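Local coordinates for SusD superfamily protein (PDB 3MCX) that is of unknown function but, as a SusD-family outer-membrane protein, probably takes part in binding and importing glycans, at residues A[91-102]-A[125-136]. Residues are numbered along the deposited sequence; the frame is centred on the assembly and turned at random.
Sequences VYKVIRQTNNLI and ALVMRGLSLFNL
Arg129 lies in a hole formed by Ile95, Thr98, Asn99 and Ile102 and makes the single hydrogen bond between the two segments: its NH1 donates to Asn99 OD1 at 2.7 Å. The oxygen sits at the guanidinium edge, close to its plane, almost straight out from the amide C=O, while amide and guanidinium planes are turned 55° apart. A bend at chi3 (68°) brings NH1 back to Asn99, and Ile102 CD1 lies over one guanidinium face. The aliphatic part of the arginine passes obliquely over Thr98, whose OG1 is 3.3 Å from Arg129 CG. In the reciprocal knob-into-hole fit, Ile95 enters among Arg129, Ser132, Leu133 and Leu136, its CG1 3.6 Å from Ser132 CB. Leu136 CD1 meets Ile95 CD1 tip to tip and also rests over a face of the Tyr92 ring, a CH-pi contact 3.7 Å from the centroid. This is the nearly antiparallel pairing of helices 81-106 and 115-140, with segment axes 9.0 Å apart at 153°, in the helical part of a SusD-family fold. Ala125 and Ser132 offer little bulk here, consistent with that spacing: Ala125 CB faces Ile102 CG1 at 3.8 Å, and Ser132 CB is tightly packed on Val91 CG1. Thr98 OG1 also bonds Ile95 O, while its CG2 packs on Ala125 O; Ser132 OG, touching Val94 CG1, bonds Met128 O and Tyr40 OH. Replacing Arg129 with a leucine would probably leave Asn99 OD1 without its donor and strand the charge of Asp182, from helix 172-186, which forms a salt bridge with Arg129 NE. Farther out, Asn99 ND2 is held by Glu157 O and Tyr92 OH by Pro155 O.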
loop_
_atom_site.group_PDB
_atom_site.type_symbol
_atom_site.label_atom_id
_atom_site.label_comp_id
_atom_site.label_asym_id
_atom_site.label_seq_id
_atom_site.Cartn_x
_atom_site.Cartn_y
_atom_site.Cartn_z
ATOM N N VAL A 91 11.570 -7.265 -3.988
ATOM C CA VAL A 91 10.370 -8.081 -3.816
ATOM C C VAL A 91 10.617 -9.499 -4.295
ATOM O O VAL A 91 10.187 -10.462 -3.647
ATOM C CB VAL A 91 9.113 -7.418 -4.404
ATOM C CG1 VAL A 91 7.915 -8.342 -4.196
ATOM C CG2 VAL A 91 8.858 -6.076 -3.716
ATOM N N TYR A 92 11.356 -9.665 -5.389
ATOM C CA TYR A 92 11.701 -11.023 -5.826
ATOM C C TYR A 92 12.582 -11.751 -4.803
ATOM O O TYR A 92 12.514 -12.954 -4.660
ATOM C CB TYR A 92 12.311 -11.043 -7.240
ATOM C CG TYR A 92 11.250 -11.138 -8.296
ATOM C CD1 TYR A 92 10.513 -12.290 -8.423
ATOM C CD2 TYR A 92 10.946 -10.046 -9.120
ATOM C CE1 TYR A 92 9.507 -12.375 -9.357
ATOM C CE2 TYR A 92 9.948 -10.123 -10.042
ATOM C CZ TYR A 92 9.219 -11.293 -10.159
ATOM O OH TYR A 92 8.172 -11.338 -11.054
ATOM N N LYS A 93 13.454 -11.023 -4.098
ATOM C CA LYS A 93 14.251 -11.643 -3.039
ATOM C C LYS A 93 13.330 -12.186 -1.944
ATOM O O LYS A 93 13.544 -13.295 -1.460
ATOM C CB LYS A 93 15.266 -10.646 -2.452
ATOM C CG LYS A 93 16.265 -11.264 -1.474
ATOM C CD LYS A 93 17.295 -10.158 -1.109
ATOM C CE LYS A 93 18.287 -10.578 -0.035
ATOM N NZ LYS A 93 19.092 -9.346 0.341
ATOM N N VAL A 94 12.329 -11.395 -1.550
ATOM C CA VAL A 94 11.366 -11.872 -0.567
ATOM C C VAL A 94 10.655 -13.120 -1.109
ATOM O O VAL A 94 10.513 -14.106 -0.382
ATOM C CB VAL A 94 10.353 -10.815 -0.178
ATOM C CG1 VAL A 94 9.173 -11.445 0.606
ATOM C CG2 VAL A 94 11.043 -9.715 0.665
ATOM N N ILE A 95 10.215 -13.104 -2.367
ATOM C CA ILE A 95 9.523 -14.270 -2.938
ATOM C C ILE A 95 10.428 -15.506 -2.883
ATOM O O ILE A 95 10.019 -16.589 -2.446
ATOM C CB ILE A 95 9.051 -13.972 -4.372
ATOM C CG1 ILE A 95 7.874 -12.998 -4.317
ATOM C CG2 ILE A 95 8.702 -15.288 -5.099
ATOM C CD1 ILE A 95 7.471 -12.400 -5.666
ATOM N N ARG A 96 11.666 -15.321 -3.278
ATOM C CA ARG A 96 12.617 -16.424 -3.252
ATOM C C ARG A 96 12.800 -16.994 -1.847
ATOM O O ARG A 96 12.838 -18.191 -1.668
ATOM C CB ARG A 96 13.921 -16.019 -3.919
ATOM C CG ARG A 96 13.709 -15.763 -5.410
ATOM C CD ARG A 96 14.959 -15.404 -6.179
ATOM N NE ARG A 96 15.986 -14.678 -5.447
ATOM C CZ ARG A 96 16.306 -13.436 -5.754
ATOM N NH1 ARG A 96 15.666 -12.871 -6.752
ATOM N NH2 ARG A 96 17.217 -12.800 -5.104
ATOM N N GLN A 97 12.901 -16.128 -0.866
ATOM C CA GLN A 97 13.019 -16.589 0.508
ATOM C C GLN A 97 11.768 -17.335 0.977
ATOM O O GLN A 97 11.871 -18.348 1.656
ATOM C CB GLN A 97 13.357 -15.430 1.441
ATOM C CG GLN A 97 14.769 -14.877 1.178
ATOM C CD GLN A 97 15.251 -13.918 2.254
ATOM O OE1 GLN A 97 14.585 -13.700 3.258
ATOM N NE2 GLN A 97 16.440 -13.347 2.031
ATOM N N THR A 98 10.585 -16.837 0.620
ATOM C CA THR A 98 9.360 -17.569 0.936
ATOM C C THR A 98 9.356 -18.960 0.292
ATOM O O THR A 98 8.964 -19.949 0.934
ATOM C CB THR A 98 8.031 -16.859 0.606
ATOM O OG1 THR A 98 7.837 -16.680 -0.820
ATOM C CG2 THR A 98 7.910 -15.511 1.329
ATOM N N ASN A 99 9.823 -19.053 -0.955
ATOM C CA ASN A 99 9.853 -20.334 -1.628
ATOM C C ASN A 99 10.827 -21.307 -0.987
ATOM O O ASN A 99 10.546 -22.498 -0.818
ATOM C CB ASN A 99 10.171 -20.129 -3.118
ATOM C CG ASN A 99 8.956 -19.637 -3.883
ATOM O OD1 ASN A 99 7.846 -20.035 -3.562
ATOM N ND2 ASN A 99 9.164 -18.823 -4.914
ATOM N N ASN A 100 12.006 -20.808 -0.593
ATOM C CA ASN A 100 12.980 -21.626 0.098
ATOM C C ASN A 100 12.456 -22.174 1.447
ATOM O O ASN A 100 12.624 -23.332 1.764
ATOM C CB ASN A 100 14.275 -20.833 0.316
ATOM C CG ASN A 100 15.025 -20.565 -1.001
ATOM O OD1 ASN A 100 14.689 -21.129 -2.060
ATOM N ND2 ASN A 100 16.038 -19.693 -0.940
ATOM N N LEU A 101 11.769 -21.291 2.182
ATOM C CA LEU A 101 11.223 -21.668 3.482
ATOM C C LEU A 101 10.082 -22.682 3.335
ATOM O O LEU A 101 10.071 -23.677 4.029
ATOM C CB LEU A 101 10.759 -20.403 4.237
ATOM C CG LEU A 101 10.136 -20.624 5.626
ATOM C CD1 LEU A 101 11.016 -21.413 6.567
ATOM C CD2 LEU A 101 9.775 -19.258 6.208
ATOM N N ILE A 102 9.139 -22.376 2.442
ATOM C CA ILE A 102 8.042 -23.303 2.187
ATOM C C ILE A 102 8.553 -24.664 1.747
ATOM O O ILE A 102 8.143 -25.705 2.262
ATOM C CB ILE A 102 7.036 -22.739 1.165
ATOM C CG1 ILE A 102 6.322 -21.488 1.737
ATOM C CG2 ILE A 102 6.035 -23.839 0.751
ATOM C CD1 ILE A 102 5.654 -20.566 0.724
ATOM N N ALA A 125 4.344 -17.449 5.391
ATOM C CA ALA A 125 5.182 -17.347 4.192
ATOM C C ALA A 125 4.327 -17.284 2.906
ATOM O O ALA A 125 4.641 -16.546 1.988
ATOM C CB ALA A 125 6.168 -18.531 4.133
ATOM N N LEU A 126 3.273 -18.088 2.847
ATOM C CA LEU A 126 2.370 -18.102 1.699
ATOM C C LEU A 126 1.690 -16.778 1.511
ATOM O O LEU A 126 1.609 -16.270 0.387
ATOM C CB LEU A 126 1.321 -19.232 1.824
ATOM C CG LEU A 126 1.742 -20.645 1.377
ATOM C CD1 LEU A 126 0.701 -21.675 1.847
ATOM C CD2 LEU A 126 1.969 -20.683 -0.180
ATOM N N VAL A 127 1.230 -16.166 2.598
ATOM C CA VAL A 127 0.593 -14.855 2.482
ATOM C C VAL A 127 1.617 -13.822 1.997
ATOM O O VAL A 127 1.341 -13.016 1.113
ATOM C CB VAL A 127 -0.113 -14.344 3.768
ATOM C CG1 VAL A 127 -0.792 -12.985 3.470
ATOM C CG2 VAL A 127 -1.142 -15.298 4.236
HETATM N N MSE A 128 2.826 -13.867 2.558
HETATM C CA MSE A 128 3.866 -12.959 2.095
HETATM C C MSE A 128 4.220 -13.195 0.626
HETATM O O MSE A 128 4.495 -12.252 -0.101
HETATM C CB MSE A 128 5.101 -13.070 2.975
HETATM C CG MSE A 128 6.182 -12.078 2.643
HETATM SE SE MSE A 128 5.653 -10.201 2.697
HETATM C CE MSE A 128 4.278 -10.280 4.087
ATOM N N ARG A 129 4.241 -14.439 0.183
ATOM C CA ARG A 129 4.500 -14.714 -1.247
ATOM C C ARG A 129 3.404 -14.109 -2.134
ATOM O O ARG A 129 3.675 -13.501 -3.162
ATOM C CB ARG A 129 4.596 -16.210 -1.516
ATOM C CG ARG A 129 5.238 -16.545 -2.862
ATOM C CD ARG A 129 5.442 -18.006 -3.081
ATOM N NE ARG A 129 4.205 -18.757 -3.236
ATOM C CZ ARG A 129 4.148 -20.073 -3.313
ATOM N NH1 ARG A 129 5.251 -20.779 -3.236
ATOM N NH2 ARG A 129 2.978 -20.706 -3.482
ATOM N N GLY A 130 2.165 -14.305 -1.736
ATOM C CA GLY A 130 1.044 -13.752 -2.484
ATOM C C GLY A 130 1.014 -12.246 -2.484
ATOM O O GLY A 130 0.839 -11.593 -3.536
ATOM N N LEU A 131 1.251 -11.660 -1.304
ATOM C CA LEU A 131 1.295 -10.199 -1.195
ATOM C C LEU A 131 2.415 -9.612 -2.068
ATOM O O LEU A 131 2.219 -8.602 -2.751
ATOM C CB LEU A 131 1.512 -9.826 0.260
ATOM C CG LEU A 131 1.552 -8.352 0.614
ATOM C CD1 LEU A 131 0.310 -7.637 0.091
ATOM C CD2 LEU A 131 1.688 -8.216 2.167
ATOM N N SER A 132 3.564 -10.287 -2.064
ATOM C CA SER A 132 4.702 -9.829 -2.843
ATOM C C SER A 132 4.389 -9.861 -4.349
ATOM O O SER A 132 4.662 -8.907 -5.060
ATOM C CB SER A 132 5.934 -10.610 -2.454
ATOM O OG SER A 132 6.310 -10.353 -1.092
ATOM N N LEU A 133 3.812 -10.967 -4.832
ATOM C CA LEU A 133 3.484 -11.070 -6.252
ATOM C C LEU A 133 2.440 -9.994 -6.593
ATOM O O LEU A 133 2.529 -9.364 -7.658
ATOM C CB LEU A 133 2.977 -12.459 -6.578
ATOM C CG LEU A 133 2.525 -12.666 -8.036
ATOM C CD1 LEU A 133 3.593 -12.301 -9.064
ATOM C CD2 LEU A 133 2.006 -14.114 -8.260
ATOM N N PHE A 134 1.454 -9.762 -5.722
ATOM C CA PHE A 134 0.452 -8.713 -5.926
ATOM C C PHE A 134 1.117 -7.344 -6.094
ATOM O O PHE A 134 0.790 -6.583 -7.003
ATOM C CB PHE A 134 -0.527 -8.715 -4.740
ATOM C CG PHE A 134 -1.584 -7.647 -4.777
ATOM C CD1 PHE A 134 -2.519 -7.607 -5.780
ATOM C CD2 PHE A 134 -1.670 -6.710 -3.769
ATOM C CE1 PHE A 134 -3.526 -6.659 -5.771
ATOM C CE2 PHE A 134 -2.667 -5.744 -3.774
ATOM C CZ PHE A 134 -3.594 -5.733 -4.753
ATOM N N ASN A 135 2.044 -7.027 -5.189
ATOM C CA ASN A 135 2.769 -5.756 -5.245
ATOM C C ASN A 135 3.514 -5.568 -6.548
ATOM O O ASN A 135 3.463 -4.495 -7.161
ATOM C CB ASN A 135 3.699 -5.649 -4.040
ATOM C CG ASN A 135 2.930 -5.410 -2.736
ATOM O OD1 ASN A 135 1.911 -4.706 -2.725
ATOM N ND2 ASN A 135 3.430 -5.972 -1.629
ATOM N N LEU A 136 4.221 -6.608 -7.009
ATOM C CA LEU A 136 4.902 -6.510 -8.298
ATOM C C LEU A 136 3.915 -6.308 -9.463
ATOM O O LEU A 136 4.162 -5.539 -10.372
ATOM C CB LEU A 136 5.746 -7.751 -8.564
ATOM C CG LEU A 136 7.028 -7.840 -7.730
ATOM C CD1 LEU A 136 7.483 -9.280 -7.641
ATOM C CD2 LEU A 136 8.107 -6.943 -8.327
#